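Universal stress protein MT1672 (Mycobacterium tuberculosis, PDB 1TQ8) is of unknown function but belongs to the universal stress protein A family and carries a glycine-rich loop consistent with nucleotide binding, as in ATP-binding relatives. Local coordinates at residues 47-52 and 84-89; 89-92 and 97-100; 99-104 and 116-121; 125-130 and 141-146. All coordinates share one frame; numbering follows the deposited sequence.

Contact 1 (47-52 and 84-89); sequences LIIASA and HDAKER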
loop_
_atom_site.group_PDB
_atom_site.type_symbol
_atom_site.label_atom_id
_atom_site.label_comp_id
_atom_site.label_asym_id
_atom_site.label_seq_id
_atom_site.Cartn_x
_atom_site.Cartn_y
_atom_site.Cartn_z
ATOM N N LEU A 47 20.171 -18.908 -2.536
ATOM C CA LEU A 47 19.250 -18.114 -3.347
ATOM C C LEU A 47 18.109 -18.982 -3.860
ATOM O O LEU A 47 18.337 -19.926 -4.612
ATOM C CB LEU A 47 19.969 -17.509 -4.555
ATOM C CG LEU A 47 19.059 -16.695 -5.482
ATOM C CD1 LEU A 47 18.468 -15.524 -4.708
ATOM C CD2 LEU A 47 19.839 -16.184 -6.683
ATOM N N ILE A 48 16.881 -18.669 -3.461
ATOM C CA ILE A 48 15.732 -19.433 -3.927
ATOM C C ILE A 48 14.975 -18.569 -4.911
ATOM O O ILE A 48 14.572 -17.459 -4.573
ATOM C CB ILE A 48 14.797 -19.800 -2.772
ATOM C CG1 ILE A 48 15.549 -20.644 -1.752
ATOM C CG2 ILE A 48 13.601 -20.570 -3.297
ATOM C CD1 ILE A 48 14.740 -20.982 -0.522
ATOM N N ILE A 49 14.800 -19.069 -6.129
ATOM C CA ILE A 49 14.084 -18.321 -7.154
ATOM C C ILE A 49 12.672 -18.844 -7.289
ATOM O O ILE A 49 12.465 -20.021 -7.588
ATOM C CB ILE A 49 14.730 -18.443 -8.526
ATOM C CG1 ILE A 49 16.190 -18.000 -8.465
ATOM C CG2 ILE A 49 13.958 -17.577 -9.527
ATOM C CD1 ILE A 49 16.869 -17.997 -9.833
ATOM N N ALA A 50 11.699 -17.961 -7.093
ATOM C CA ALA A 50 10.297 -18.356 -7.165
ATOM C C ALA A 50 9.524 -17.691 -8.288
ATOM O O ALA A 50 9.847 -16.577 -8.711
ATOM C CB ALA A 50 9.599 -18.057 -5.823
ATOM N N SER A 51 8.494 -18.388 -8.756
ATOM C CA SER A 51 7.621 -17.877 -9.804
ATOM C C SER A 51 6.218 -18.415 -9.577
ATOM O O SER A 51 6.030 -19.603 -9.308
ATOM C CB SER A 51 8.113 -18.303 -11.180
ATOM O OG SER A 51 7.360 -17.667 -12.193
ATOM N N ALA A 52 5.231 -17.537 -9.681
ATOM C CA ALA A 52 3.851 -17.937 -9.468
ATOM C C ALA A 52 3.327 -18.709 -10.658
ATOM O O ALA A 52 3.525 -18.317 -11.808
ATOM C CB ALA A 52 2.985 -16.712 -9.224
ATOM N N HIS A 84 14.310 -22.064 -15.052
ATOM C CA HIS A 84 15.622 -22.498 -15.536
ATOM C C HIS A 84 16.454 -21.287 -15.979
ATOM O O HIS A 84 17.609 -21.132 -15.581
ATOM C CB HIS A 84 15.454 -23.476 -16.708
ATOM C CG HIS A 84 16.739 -23.825 -17.386
ATOM N ND1 HIS A 84 17.636 -24.733 -16.864
ATOM C CD2 HIS A 84 17.298 -23.356 -18.527
ATOM C CE1 HIS A 84 18.691 -24.809 -17.655
ATOM N NE2 HIS A 84 18.512 -23.983 -18.671
ATOM N N ASP A 85 15.864 -20.425 -16.797
ATOM C CA ASP A 85 16.586 -19.257 -17.258
ATOM C C ASP A 85 16.964 -18.350 -16.092
ATOM O O ASP A 85 18.074 -17.813 -16.054
ATOM C CB ASP A 85 15.761 -18.485 -18.278
ATOM C CG ASP A 85 15.506 -19.286 -19.542
ATOM O OD1 ASP A 85 16.245 -20.272 -19.791
ATOM O OD2 ASP A 85 14.574 -18.923 -20.295
ATOM N N ALA A 86 16.060 -18.178 -15.132
ATOM C CA ALA A 86 16.368 -17.328 -13.989
ATOM C C ALA A 86 17.556 -17.911 -13.245
ATOM O O ALA A 86 18.422 -17.190 -12.773
ATOM C CB ALA A 86 15.159 -17.230 -13.053
ATOM N N LYS A 87 17.580 -19.228 -13.134
ATOM C CA LYS A 87 18.662 -19.898 -12.445
ATOM C C LYS A 87 19.966 -19.653 -13.204
ATOM O O LYS A 87 21.008 -19.419 -12.593
ATOM C CB LYS A 87 18.343 -21.386 -12.354
ATOM C CG LYS A 87 19.255 -22.202 -11.479
ATOM C CD LYS A 87 18.653 -23.585 -11.269
ATOM C CE LYS A 87 19.652 -24.557 -10.658
ATOM N NZ LYS A 87 19.095 -25.936 -10.574
ATOM N N GLU A 88 19.908 -19.679 -14.535
ATOM C CA GLU A 88 21.113 -19.449 -15.336
ATOM C C GLU A 88 21.631 -18.038 -15.146
ATOM O O GLU A 88 22.835 -17.818 -15.022
ATOM C CB GLU A 88 20.847 -19.694 -16.828
ATOM C CG GLU A 88 20.546 -21.148 -17.171
ATOM C CD GLU A 88 21.773 -22.059 -17.083
ATOM O OE1 GLU A 88 22.520 -21.985 -16.076
ATOM O OE2 GLU A 88 21.983 -22.864 -18.020
ATOM N N ARG A 89 20.724 -17.073 -15.115
ATOM C CA ARG A 89 21.150 -15.701 -14.940
ATOM C C ARG A 89 21.693 -15.471 -13.534
ATOM O O ARG A 89 22.645 -14.719 -13.352
ATOM C CB ARG A 89 19.999 -14.745 -15.245
ATOM C CG ARG A 89 20.409 -13.291 -15.205
ATOM C CD ARG A 89 19.575 -12.459 -16.146
ATOM N NE ARG A 89 20.044 -11.079 -16.169
ATOM C CZ ARG A 89 19.595 -10.154 -17.011
ATOM N NH1 ARG A 89 18.664 -10.463 -17.908
ATOM N NH2 ARG A 89 20.075 -8.920 -16.956
#
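Ile49 lays the end of its longer branch over the Ala86-Lys87 peptide, in the body of helix 79-91: its CD1 sits 3.4 Å from Ala86 O and 3.6 Å from Lys87 N. The same residue reaches the helix with its other branch, CG2 lying 3.7 Å from Ala86 CB, so the small methyl of alanine is touched by both arms of the isoleucine. The torsion explains this two-pronged grip. With CG1 beside the backbone N and anti to the carbonyl carbon (chi1 -56°), both branches are turned toward the helix, and CD1 is extended far enough to pass the methyl and reach the backbone behind it. Ala86 allows this close approach because its side chain stops at CB, while Lys87 contributes little more than its backbone and leads its amine away. Ile49 also packs on Ala90 one turn later and on Val22 and Val98 of the flanking strands, which places the contact between the parallel sheet and a helix covering one of its faces. Its chemistry is wholly apolar on the strand side. The grip therefore rests on shape and on shielding from water, and it leaves the helical peptide beneath CD1 packed against hydrocarbon.

Contact 2 (89-92 and 97-100); sequences RAHN and NVEE
Val98 faces both Ala90 and His91, the last turn of helix 79-91 meeting the first residues of the strand that follows it. This is the second half of a beta-alpha-beta crossover: the chain leaves strand 46-52, runs through the helix, and returns as strand 97-103, the parallel neighbour of the strand it left. The valine's two methyls divide the work. CG2 is anti to the carbonyl carbon and lies 3.9 Å from Ala90 CB, while the same methyl is 3.9 Å from His91 CD2; it thus fills the angle between the alanine methyl and the imidazole. CG1, anti to the backbone N (chi1 -177°), touches only the alanine across this contact, from slightly farther off.

His91 and Val98 run past one another in opposite directions, so that the far end of the ring, rather than its root, comes to rest near the strand, and NE2 stands 3.9 Å from Val98 CB at an oblique angle. On the strand's other flank the backbone of Asn97 and Glu99 pairs with Leu47, which leaves the N-H of Val98 directed to the outer side of a strand that is the sheet's edge within this chain. Packing from Lys87, Leu47 and Ile49 completes the valine's surroundings. A single water joins the polar groups that the apolar contact brings together: lying in the plane of the imidazole at its edge, it is 2.6 Å from His91 NE2 and accepts a hydrogen bond of 2.8 Å from Val98 N.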
loop_
_atom_site.group_PDB
_atom_site.type_symbol
_atom_site.label_atom_id
_atom_site.label_comp_id
_atom_site.label_asym_id
_atom_site.label_seq_id
_atom_site.Cartn_x
_atom_site.Cartn_y
_atom_site.Cartn_z
ATOM N N ARG A 89 20.724 -17.073 -15.115
ATOM C CA ARG A 89 21.150 -15.701 -14.940
ATOM C C ARG A 89 21.693 -15.471 -13.534
ATOM O O ARG A 89 22.645 -14.719 -13.352
ATOM C CB ARG A 89 19.999 -14.745 -15.245
ATOM C CG ARG A 89 20.409 -13.291 -15.205
ATOM C CD ARG A 89 19.575 -12.459 -16.146
ATOM N NE ARG A 89 20.044 -11.079 -16.169
ATOM C CZ ARG A 89 19.595 -10.154 -17.011
ATOM N NH1 ARG A 89 18.664 -10.463 -17.908
ATOM N NH2 ARG A 89 20.075 -8.920 -16.956
ATOM N N ALA A 90 21.106 -16.121 -12.537
ATOM C CA ALA A 90 21.600 -15.951 -11.172
ATOM C C ALA A 90 23.072 -16.371 -11.110
ATOM O O ALA A 90 23.907 -15.649 -10.557
ATOM C CB ALA A 90 20.770 -16.778 -10.183
ATOM N N HIS A 91 23.388 -17.532 -11.680
ATOM C CA HIS A 91 24.769 -18.020 -11.687
ATOM C C HIS A 91 25.699 -16.994 -12.347
ATOM O O HIS A 91 26.698 -16.593 -11.756
ATOM C CB HIS A 91 24.856 -19.373 -12.410
ATOM C CG HIS A 91 24.332 -20.526 -11.602
ATOM N ND1 HIS A 91 23.698 -21.612 -12.171
ATOM C CD2 HIS A 91 24.351 -20.762 -10.268
ATOM C CE1 HIS A 91 23.347 -22.464 -11.224
ATOM N NE2 HIS A 91 23.731 -21.973 -10.059
ATOM N N ASN A 92 25.358 -16.545 -13.549
ATOM C CA ASN A 92 26.191 -15.569 -14.236
ATOM C C ASN A 92 26.355 -14.283 -13.452
ATOM O O ASN A 92 27.119 -13.407 -13.844
ATOM C CB ASN A 92 25.623 -15.243 -15.614
ATOM C CG ASN A 92 25.474 -16.471 -16.478
ATOM O OD1 ASN A 92 26.131 -17.487 -16.241
ATOM N ND2 ASN A 92 24.620 -16.385 -17.494
ATOM N N ASN A 97 24.954 -20.927 -5.022
ATOM C CA ASN A 97 23.929 -21.849 -4.546
ATOM C C ASN A 97 22.523 -21.358 -4.886
ATOM O O ASN A 97 21.925 -20.579 -4.141
ATOM C CB ASN A 97 24.080 -22.008 -3.037
ATOM C CG ASN A 97 25.510 -21.775 -2.581
ATOM O OD1 ASN A 97 26.443 -22.379 -3.109
ATOM N ND2 ASN A 97 25.692 -20.893 -1.604
ATOM N N VAL A 98 21.990 -21.847 -5.999
ATOM C CA VAL A 98 20.681 -21.432 -6.464
ATOM C C VAL A 98 19.717 -22.578 -6.713
ATOM O O VAL A 98 20.092 -23.599 -7.280
ATOM C CB VAL A 98 20.824 -20.630 -7.775
ATOM C CG1 VAL A 98 19.469 -20.126 -8.240
ATOM C CG2 VAL A 98 21.791 -19.466 -7.566
ATOM N N GLU A 99 18.475 -22.414 -6.273
ATOM C CA GLU A 99 17.456 -23.424 -6.516
ATOM C C GLU A 99 16.178 -22.718 -6.954
ATOM O O GLU A 99 15.946 -21.554 -6.620
ATOM C CB GLU A 99 17.226 -24.297 -5.276
ATOM C CG GLU A 99 16.756 -23.576 -4.036
ATOM C CD GLU A 99 16.836 -24.455 -2.785
ATOM O OE1 GLU A 99 17.891 -24.446 -2.105
ATOM O OE2 GLU A 99 15.847 -25.164 -2.485
ATOM N N GLU A 100 15.371 -23.422 -7.732
ATOM C CA GLU A 100 14.132 -22.874 -8.251
ATOM C C GLU A 100 12.961 -23.409 -7.456
ATOM O O GLU A 100 13.072 -24.435 -6.788
ATOM C CB GLU A 100 13.965 -23.265 -9.707
ATOM C CG GLU A 100 13.637 -24.723 -9.865
ATOM C CD GLU A 100 13.638 -25.141 -11.296
ATOM O OE1 GLU A 100 12.956 -26.139 -11.608
ATOM O OE2 GLU A 100 14.327 -24.481 -12.106
HETATM O O HOH W 1 23.465 -23.408 -7.852
#

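Contact 3 (99-104 and 116-121); sequences EERPIV and DEEKAD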
loop_
_atom_site.group_PDB
_atom_site.type_symbol
_atom_site.label_atom_id
_atom_site.label_comp_id
_atom_site.label_asym_id
_atom_site.label_seq_id
_atom_site.Cartn_x
_atom_site.Cartn_y
_atom_site.Cartn_z
ATOM N N GLU A 99 18.475 -22.414 -6.273
ATOM C CA GLU A 99 17.456 -23.424 -6.516
ATOM C C GLU A 99 16.178 -22.718 -6.954
ATOM O O GLU A 99 15.946 -21.554 -6.620
ATOM C CB GLU A 99 17.226 -24.297 -5.276
ATOM C CG GLU A 99 16.756 -23.576 -4.036
ATOM C CD GLU A 99 16.836 -24.455 -2.785
ATOM O OE1 GLU A 99 17.891 -24.446 -2.105
ATOM O OE2 GLU A 99 15.847 -25.164 -2.485
ATOM N N GLU A 100 15.371 -23.422 -7.732
ATOM C CA GLU A 100 14.132 -22.874 -8.251
ATOM C C GLU A 100 12.961 -23.409 -7.456
ATOM O O GLU A 100 13.072 -24.435 -6.788
ATOM C CB GLU A 100 13.965 -23.265 -9.707
ATOM C CG GLU A 100 13.637 -24.723 -9.865
ATOM C CD GLU A 100 13.638 -25.141 -11.296
ATOM O OE1 GLU A 100 12.956 -26.139 -11.608
ATOM O OE2 GLU A 100 14.327 -24.481 -12.106
ATOM N N ARG A 101 11.825 -22.731 -7.569
ATOM C CA ARG A 101 10.638 -23.117 -6.824
ATOM C C ARG A 101 9.385 -22.514 -7.448
ATOM O O ARG A 101 9.326 -21.309 -7.683
ATOM C CB ARG A 101 10.773 -22.568 -5.410
ATOM C CG ARG A 101 10.019 -23.280 -4.335
ATOM C CD ARG A 101 11.003 -24.090 -3.538
ATOM N NE ARG A 101 10.578 -24.267 -2.163
ATOM C CZ ARG A 101 11.356 -24.770 -1.214
ATOM N NH1 ARG A 101 12.597 -25.140 -1.509
ATOM N NH2 ARG A 101 10.896 -24.906 0.028
ATOM N N PRO A 102 8.386 -23.347 -7.773
ATOM C CA PRO A 102 7.155 -22.803 -8.351
ATOM C C PRO A 102 6.280 -22.421 -7.145
ATOM O O PRO A 102 6.312 -23.100 -6.109
ATOM C CB PRO A 102 6.562 -23.991 -9.108
ATOM C CG PRO A 102 7.721 -24.869 -9.362
ATOM C CD PRO A 102 8.491 -24.781 -8.077
ATOM N N ILE A 103 5.529 -21.328 -7.271
ATOM C CA ILE A 103 4.630 -20.848 -6.218
ATOM C C ILE A 103 3.216 -21.143 -6.696
ATOM O O ILE A 103 2.834 -20.809 -7.817
ATOM C CB ILE A 103 4.779 -19.332 -5.993
ATOM C CG1 ILE A 103 5.998 -19.052 -5.114
ATOM C CG2 ILE A 103 3.533 -18.764 -5.360
ATOM C CD1 ILE A 103 5.808 -19.419 -3.682
ATOM N N VAL A 104 2.432 -21.741 -5.821
ATOM C CA VAL A 104 1.091 -22.143 -6.168
ATOM C C VAL A 104 -0.009 -21.509 -5.306
ATOM O O VAL A 104 0.171 -21.295 -4.107
ATOM C CB VAL A 104 1.054 -23.679 -6.089
ATOM C CG1 VAL A 104 -0.300 -24.157 -5.739
ATOM C CG2 VAL A 104 1.536 -24.264 -7.402
ATOM N N ASP A 116 8.923 -18.931 5.690
ATOM C CA ASP A 116 8.908 -19.595 6.981
ATOM C C ASP A 116 9.565 -20.967 6.869
ATOM O O ASP A 116 10.358 -21.354 7.722
ATOM C CB ASP A 116 7.469 -19.759 7.479
ATOM C CG ASP A 116 6.760 -18.423 7.704
ATOM O OD1 ASP A 116 5.524 -18.443 7.937
ATOM O OD2 ASP A 116 7.425 -17.356 7.659
ATOM N N GLU A 117 9.236 -21.696 5.806
ATOM C CA GLU A 117 9.762 -23.037 5.595
ATOM C C GLU A 117 11.273 -23.070 5.340
ATOM O O GLU A 117 11.957 -24.002 5.757
ATOM C CB GLU A 117 9.014 -23.688 4.432
ATOM C CG GLU A 117 8.775 -25.171 4.607
ATOM C CD GLU A 117 7.960 -25.502 5.847
ATOM O OE1 GLU A 117 6.764 -25.140 5.893
ATOM O OE2 GLU A 117 8.520 -26.121 6.779
ATOM N N GLU A 118 11.792 -22.052 4.663
ATOM C CA GLU A 118 13.212 -21.981 4.355
ATOM C C GLU A 118 13.939 -20.997 5.271
ATOM O O GLU A 118 15.127 -20.736 5.100
ATOM C CB GLU A 118 13.396 -21.572 2.892
ATOM C CG GLU A 118 13.109 -22.687 1.887
ATOM C CD GLU A 118 14.328 -23.575 1.640
ATOM O OE1 GLU A 118 14.184 -24.649 1.014
ATOM O OE2 GLU A 118 15.437 -23.190 2.066
ATOM N N LYS A 119 13.222 -20.444 6.243
ATOM C CA LYS A 119 13.827 -19.495 7.167
ATOM C C LYS A 119 14.540 -18.354 6.431
ATOM O O LYS A 119 15.659 -17.981 6.781
ATOM C CB LYS A 119 14.802 -20.235 8.091
ATOM C CG LYS A 119 14.088 -21.129 9.110
ATOM C CD LYS A 119 14.978 -22.231 9.670
ATOM C CE LYS A 119 15.288 -23.283 8.610
ATOM N NZ LYS A 119 16.151 -24.384 9.145
ATOM N N ALA A 120 13.878 -17.798 5.417
ATOM C CA ALA A 120 14.435 -16.690 4.637
ATOM C C ALA A 120 14.697 -15.463 5.514
ATOM O O ALA A 120 14.110 -15.324 6.588
ATOM C CB ALA A 120 13.465 -16.310 3.504
ATOM N N ASP A 121 15.587 -14.584 5.060
ATOM C CA ASP A 121 15.866 -13.359 5.798
ATOM C C ASP A 121 15.744 -12.140 4.882
ATOM O O ASP A 121 15.805 -10.998 5.331
ATOM C CB ASP A 121 17.243 -13.413 6.489
ATOM C CG ASP A 121 18.373 -13.781 5.549
ATOM O OD1 ASP A 121 19.412 -14.261 6.049
ATOM O OD2 ASP A 121 18.244 -13.586 4.322
#
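Arg101 and Glu118 form a salt bridge, their side chains arriving from opposite directions, with Glu118 OE1 oblique to the guanidinium. Arg101 NH1 lies 3.0 Å from Glu118 OE1, but the N-H points well off the line to the acceptor (133°), and the hydrogen bond within the pair is weak. The guanidinium and carboxylate planes stand 72° apart, so the two groups do not form a flat, two-pronged pairing; NH1 makes the bond, and Arg101 NH2 is merely near, 3.4 Å from Glu118 OE1. A bend at chi2 in each residue brings the charged ends together between strand 97-103 and the end of helix 107-117, where the CA atoms of Arg101 and Glu118 are 11.5 Å apart.

Charge extends the pair into a network. Glu99 OE2 makes a longer ion pair with Arg101 NH1, at 3.4 Å, and so two carboxylates converge on one nitrogen. Glu99 OE2 and Glu118 OE1 consequently approach to 3.9 Å, an unfavourable proximity that the arginine between them would be expected to offset, as would Lys46, whose NZ forms a salt bridge with Glu118 OE2.

Packing adds to the charges. Glu118 CG lies 3.6 Å from Arg101 NH2, and the glutamate also rests on Ile48 of strand 46-52, while Arg101 touches Leu114 of helix 107-117.

Glu118 stands just before Lys119, which has positive phi and is the C-prime residue of a Schellman motif: Ala120 N turns back to Ala115 O and Lys119 N weakly to Asp116 O. The site is thus a salt-bridge network at a Schellman-terminated helix of an alpha/beta fold.

Contact 4 (125-130 and 141-146); sequences VGNVGL and VPANVS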
loop_
_atom_site.group_PDB
_atom_site.type_symbol
_atom_site.label_atom_id
_atom_site.label_comp_id
_atom_site.label_asym_id
_atom_site.label_seq_id
_atom_site.Cartn_x
_atom_site.Cartn_y
_atom_site.Cartn_z
ATOM N N VAL A 125 11.814 -8.560 -4.988
ATOM C CA VAL A 125 10.948 -8.554 -6.161
ATOM C C VAL A 125 11.262 -7.351 -7.024
ATOM O O VAL A 125 11.784 -6.348 -6.547
ATOM C CB VAL A 125 9.440 -8.509 -5.802
ATOM C CG1 VAL A 125 9.055 -9.760 -5.012
ATOM C CG2 VAL A 125 9.113 -7.245 -5.002
ATOM N N GLY A 126 10.960 -7.457 -8.306
ATOM C CA GLY A 126 11.193 -6.337 -9.188
ATOM C C GLY A 126 9.929 -5.504 -9.124
ATOM O O GLY A 126 8.826 -6.055 -9.041
ATOM N N ASN A 127 10.076 -4.185 -9.152
ATOM C CA ASN A 127 8.933 -3.284 -9.079
ATOM C C ASN A 127 8.082 -3.475 -10.314
ATOM O O ASN A 127 8.580 -3.845 -11.369
ATOM C CB ASN A 127 9.413 -1.831 -9.015
ATOM C CG ASN A 127 8.360 -0.879 -8.458
ATOM O OD1 ASN A 127 7.199 -1.251 -8.283
ATOM N ND2 ASN A 127 8.770 0.361 -8.178
ATOM N N VAL A 128 6.789 -3.234 -10.187
ATOM C CA VAL A 128 5.898 -3.353 -11.328
ATOM C C VAL A 128 4.616 -2.648 -10.937
ATOM O O VAL A 128 4.377 -2.430 -9.754
ATOM C CB VAL A 128 5.627 -4.836 -11.692
ATOM C CG1 VAL A 128 5.000 -5.568 -10.514
ATOM C CG2 VAL A 128 4.725 -4.910 -12.930
ATOM N N GLY A 129 3.815 -2.260 -11.924
ATOM C CA GLY A 129 2.559 -1.582 -11.640
ATOM C C GLY A 129 1.756 -1.261 -12.886
ATOM O O GLY A 129 2.217 -1.484 -14.003
ATOM N N LEU A 130 0.542 -0.759 -12.694
ATOM C CA LEU A 130 -0.328 -0.378 -13.805
ATOM C C LEU A 130 -0.284 1.142 -13.864
ATOM O O LEU A 130 -0.074 1.797 -12.840
ATOM C CB LEU A 130 -1.754 -0.868 -13.553
ATOM C CG LEU A 130 -1.885 -2.396 -13.425
ATOM C CD1 LEU A 130 -3.248 -2.776 -12.856
ATOM C CD2 LEU A 130 -1.682 -3.033 -14.794
ATOM N N VAL A 141 2.956 2.930 -1.385
ATOM C CA VAL A 141 3.902 4.038 -1.467
ATOM C C VAL A 141 5.329 3.533 -1.681
ATOM O O VAL A 141 6.069 4.084 -2.491
ATOM C CB VAL A 141 3.852 4.926 -0.186
ATOM C CG1 VAL A 141 4.961 5.959 -0.216
ATOM C CG2 VAL A 141 2.506 5.635 -0.094
ATOM N N PRO A 142 5.738 2.473 -0.961
ATOM C CA PRO A 142 7.109 2.013 -1.191
ATOM C C PRO A 142 7.358 1.662 -2.652
ATOM O O PRO A 142 8.444 1.905 -3.170
ATOM C CB PRO A 142 7.256 0.826 -0.234
ATOM C CG PRO A 142 5.860 0.386 0.015
ATOM C CD PRO A 142 5.081 1.668 0.080
ATOM N N ALA A 143 6.354 1.125 -3.336
ATOM C CA ALA A 143 6.559 0.803 -4.745
ATOM C C ALA A 143 6.596 2.089 -5.570
ATOM O O ALA A 143 7.326 2.201 -6.567
ATOM C CB ALA A 143 5.449 -0.113 -5.263
ATOM N N ASN A 144 5.800 3.060 -5.143
ATOM C CA ASN A 144 5.721 4.327 -5.840
ATOM C C ASN A 144 7.043 5.075 -5.759
ATOM O O ASN A 144 7.533 5.603 -6.752
ATOM C CB ASN A 144 4.601 5.176 -5.245
ATOM C CG ASN A 144 4.000 6.111 -6.259
ATOM O OD1 ASN A 144 3.514 5.672 -7.307
ATOM N ND2 ASN A 144 4.037 7.409 -5.970
ATOM N N VAL A 145 7.622 5.116 -4.570
ATOM C CA VAL A 145 8.886 5.805 -4.389
ATOM C C VAL A 145 9.951 5.127 -5.247
ATOM O O VAL A 145 10.728 5.790 -5.939
ATOM C CB VAL A 145 9.299 5.786 -2.905
ATOM C CG1 VAL A 145 10.692 6.359 -2.727
ATOM C CG2 VAL A 145 8.289 6.587 -2.093
ATOM N N SER A 146 9.981 3.799 -5.209
ATOM C CA SER A 146 10.945 3.053 -5.998
ATOM C C SER A 146 10.924 3.515 -7.454
ATOM O O SER A 146 11.970 3.680 -8.072
ATOM C CB SER A 146 10.636 1.558 -5.929
ATOM O OG SER A 146 11.489 0.816 -6.788
#
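Asn127 donates from ND2 to the backbone oxygen of Ala143, a hydrogen bond of 2.8 Å that is nearly straight (159° at the hydrogen). It approaches in the carbonyl plane on a lone pair, with a C=O...donor angle of 134°, and the oxygen lies close to the plane of the asparagine amide. The other half of that amide is also used: OD1 rests 3.7 Å from Ala143 CB. ND2 additionally lies 3.1 Å from Ser146 OG and 3.2 Å from Ser146 CB, wedged against the next turn of the helix.

What aims the amide is its first torsion. CG stands anti to the backbone N (chi1 -160°), which turns the group toward helix 141-148. OD1 accepts a weak, bent bond of 2.8 Å from Val128 N, which may help steady the amide; the bond to Ala143 O probably does more to fix its turn. Ser146 OG in turn is bonded to Val151 O, and Ala143 N gives a weak bond to Ser140 OG near the start of the helix.

Farther out lie neighbouring subunits. Val125 and Gly126 pair in a parallel ladder with a strand of the third subunit, whose Ile155 packs on Asn127, and Leu138 of the second subunit covers the same asparagine. The buried amide is therefore held at a junction of chains.

Gly126, Gly129, Gly139 and Ser140 fit the glycine-rich G-2X-G-9X-G(S/T) signature of ATP-binding universal stress proteins. Asn127 joins the start of that loop to the helix that follows it, in the region where ATP-binding relatives hold their nucleotide; such a site here is inferred from family resemblance.

How the contacts relate
Contacts 1 and 2 form one continuous interface, with centres 6 Å apart: both place helix 79-91 against the sheet, Leu47 CD2 touches Ala90 CB at 3.7 Å, and the strands are joined by a probable backbone hydrogen bond, Ile49 N to Glu99 O at 2.8 Å. Contact 3 starts on the strand shared with contact 2 and touches contact 1 where Ile48 CD1 meets Glu118 CG at 3.4 Å, so adjacent Ile48 and Ile49 face different elements, Glu118 and helix 79-91. Contact 4, with its putative nucleotide loop, lies beyond the chain's centre, its centre about 20 Å from that of contact 1 and 22 Å from that of contact 3. The shared sheet links it to the others.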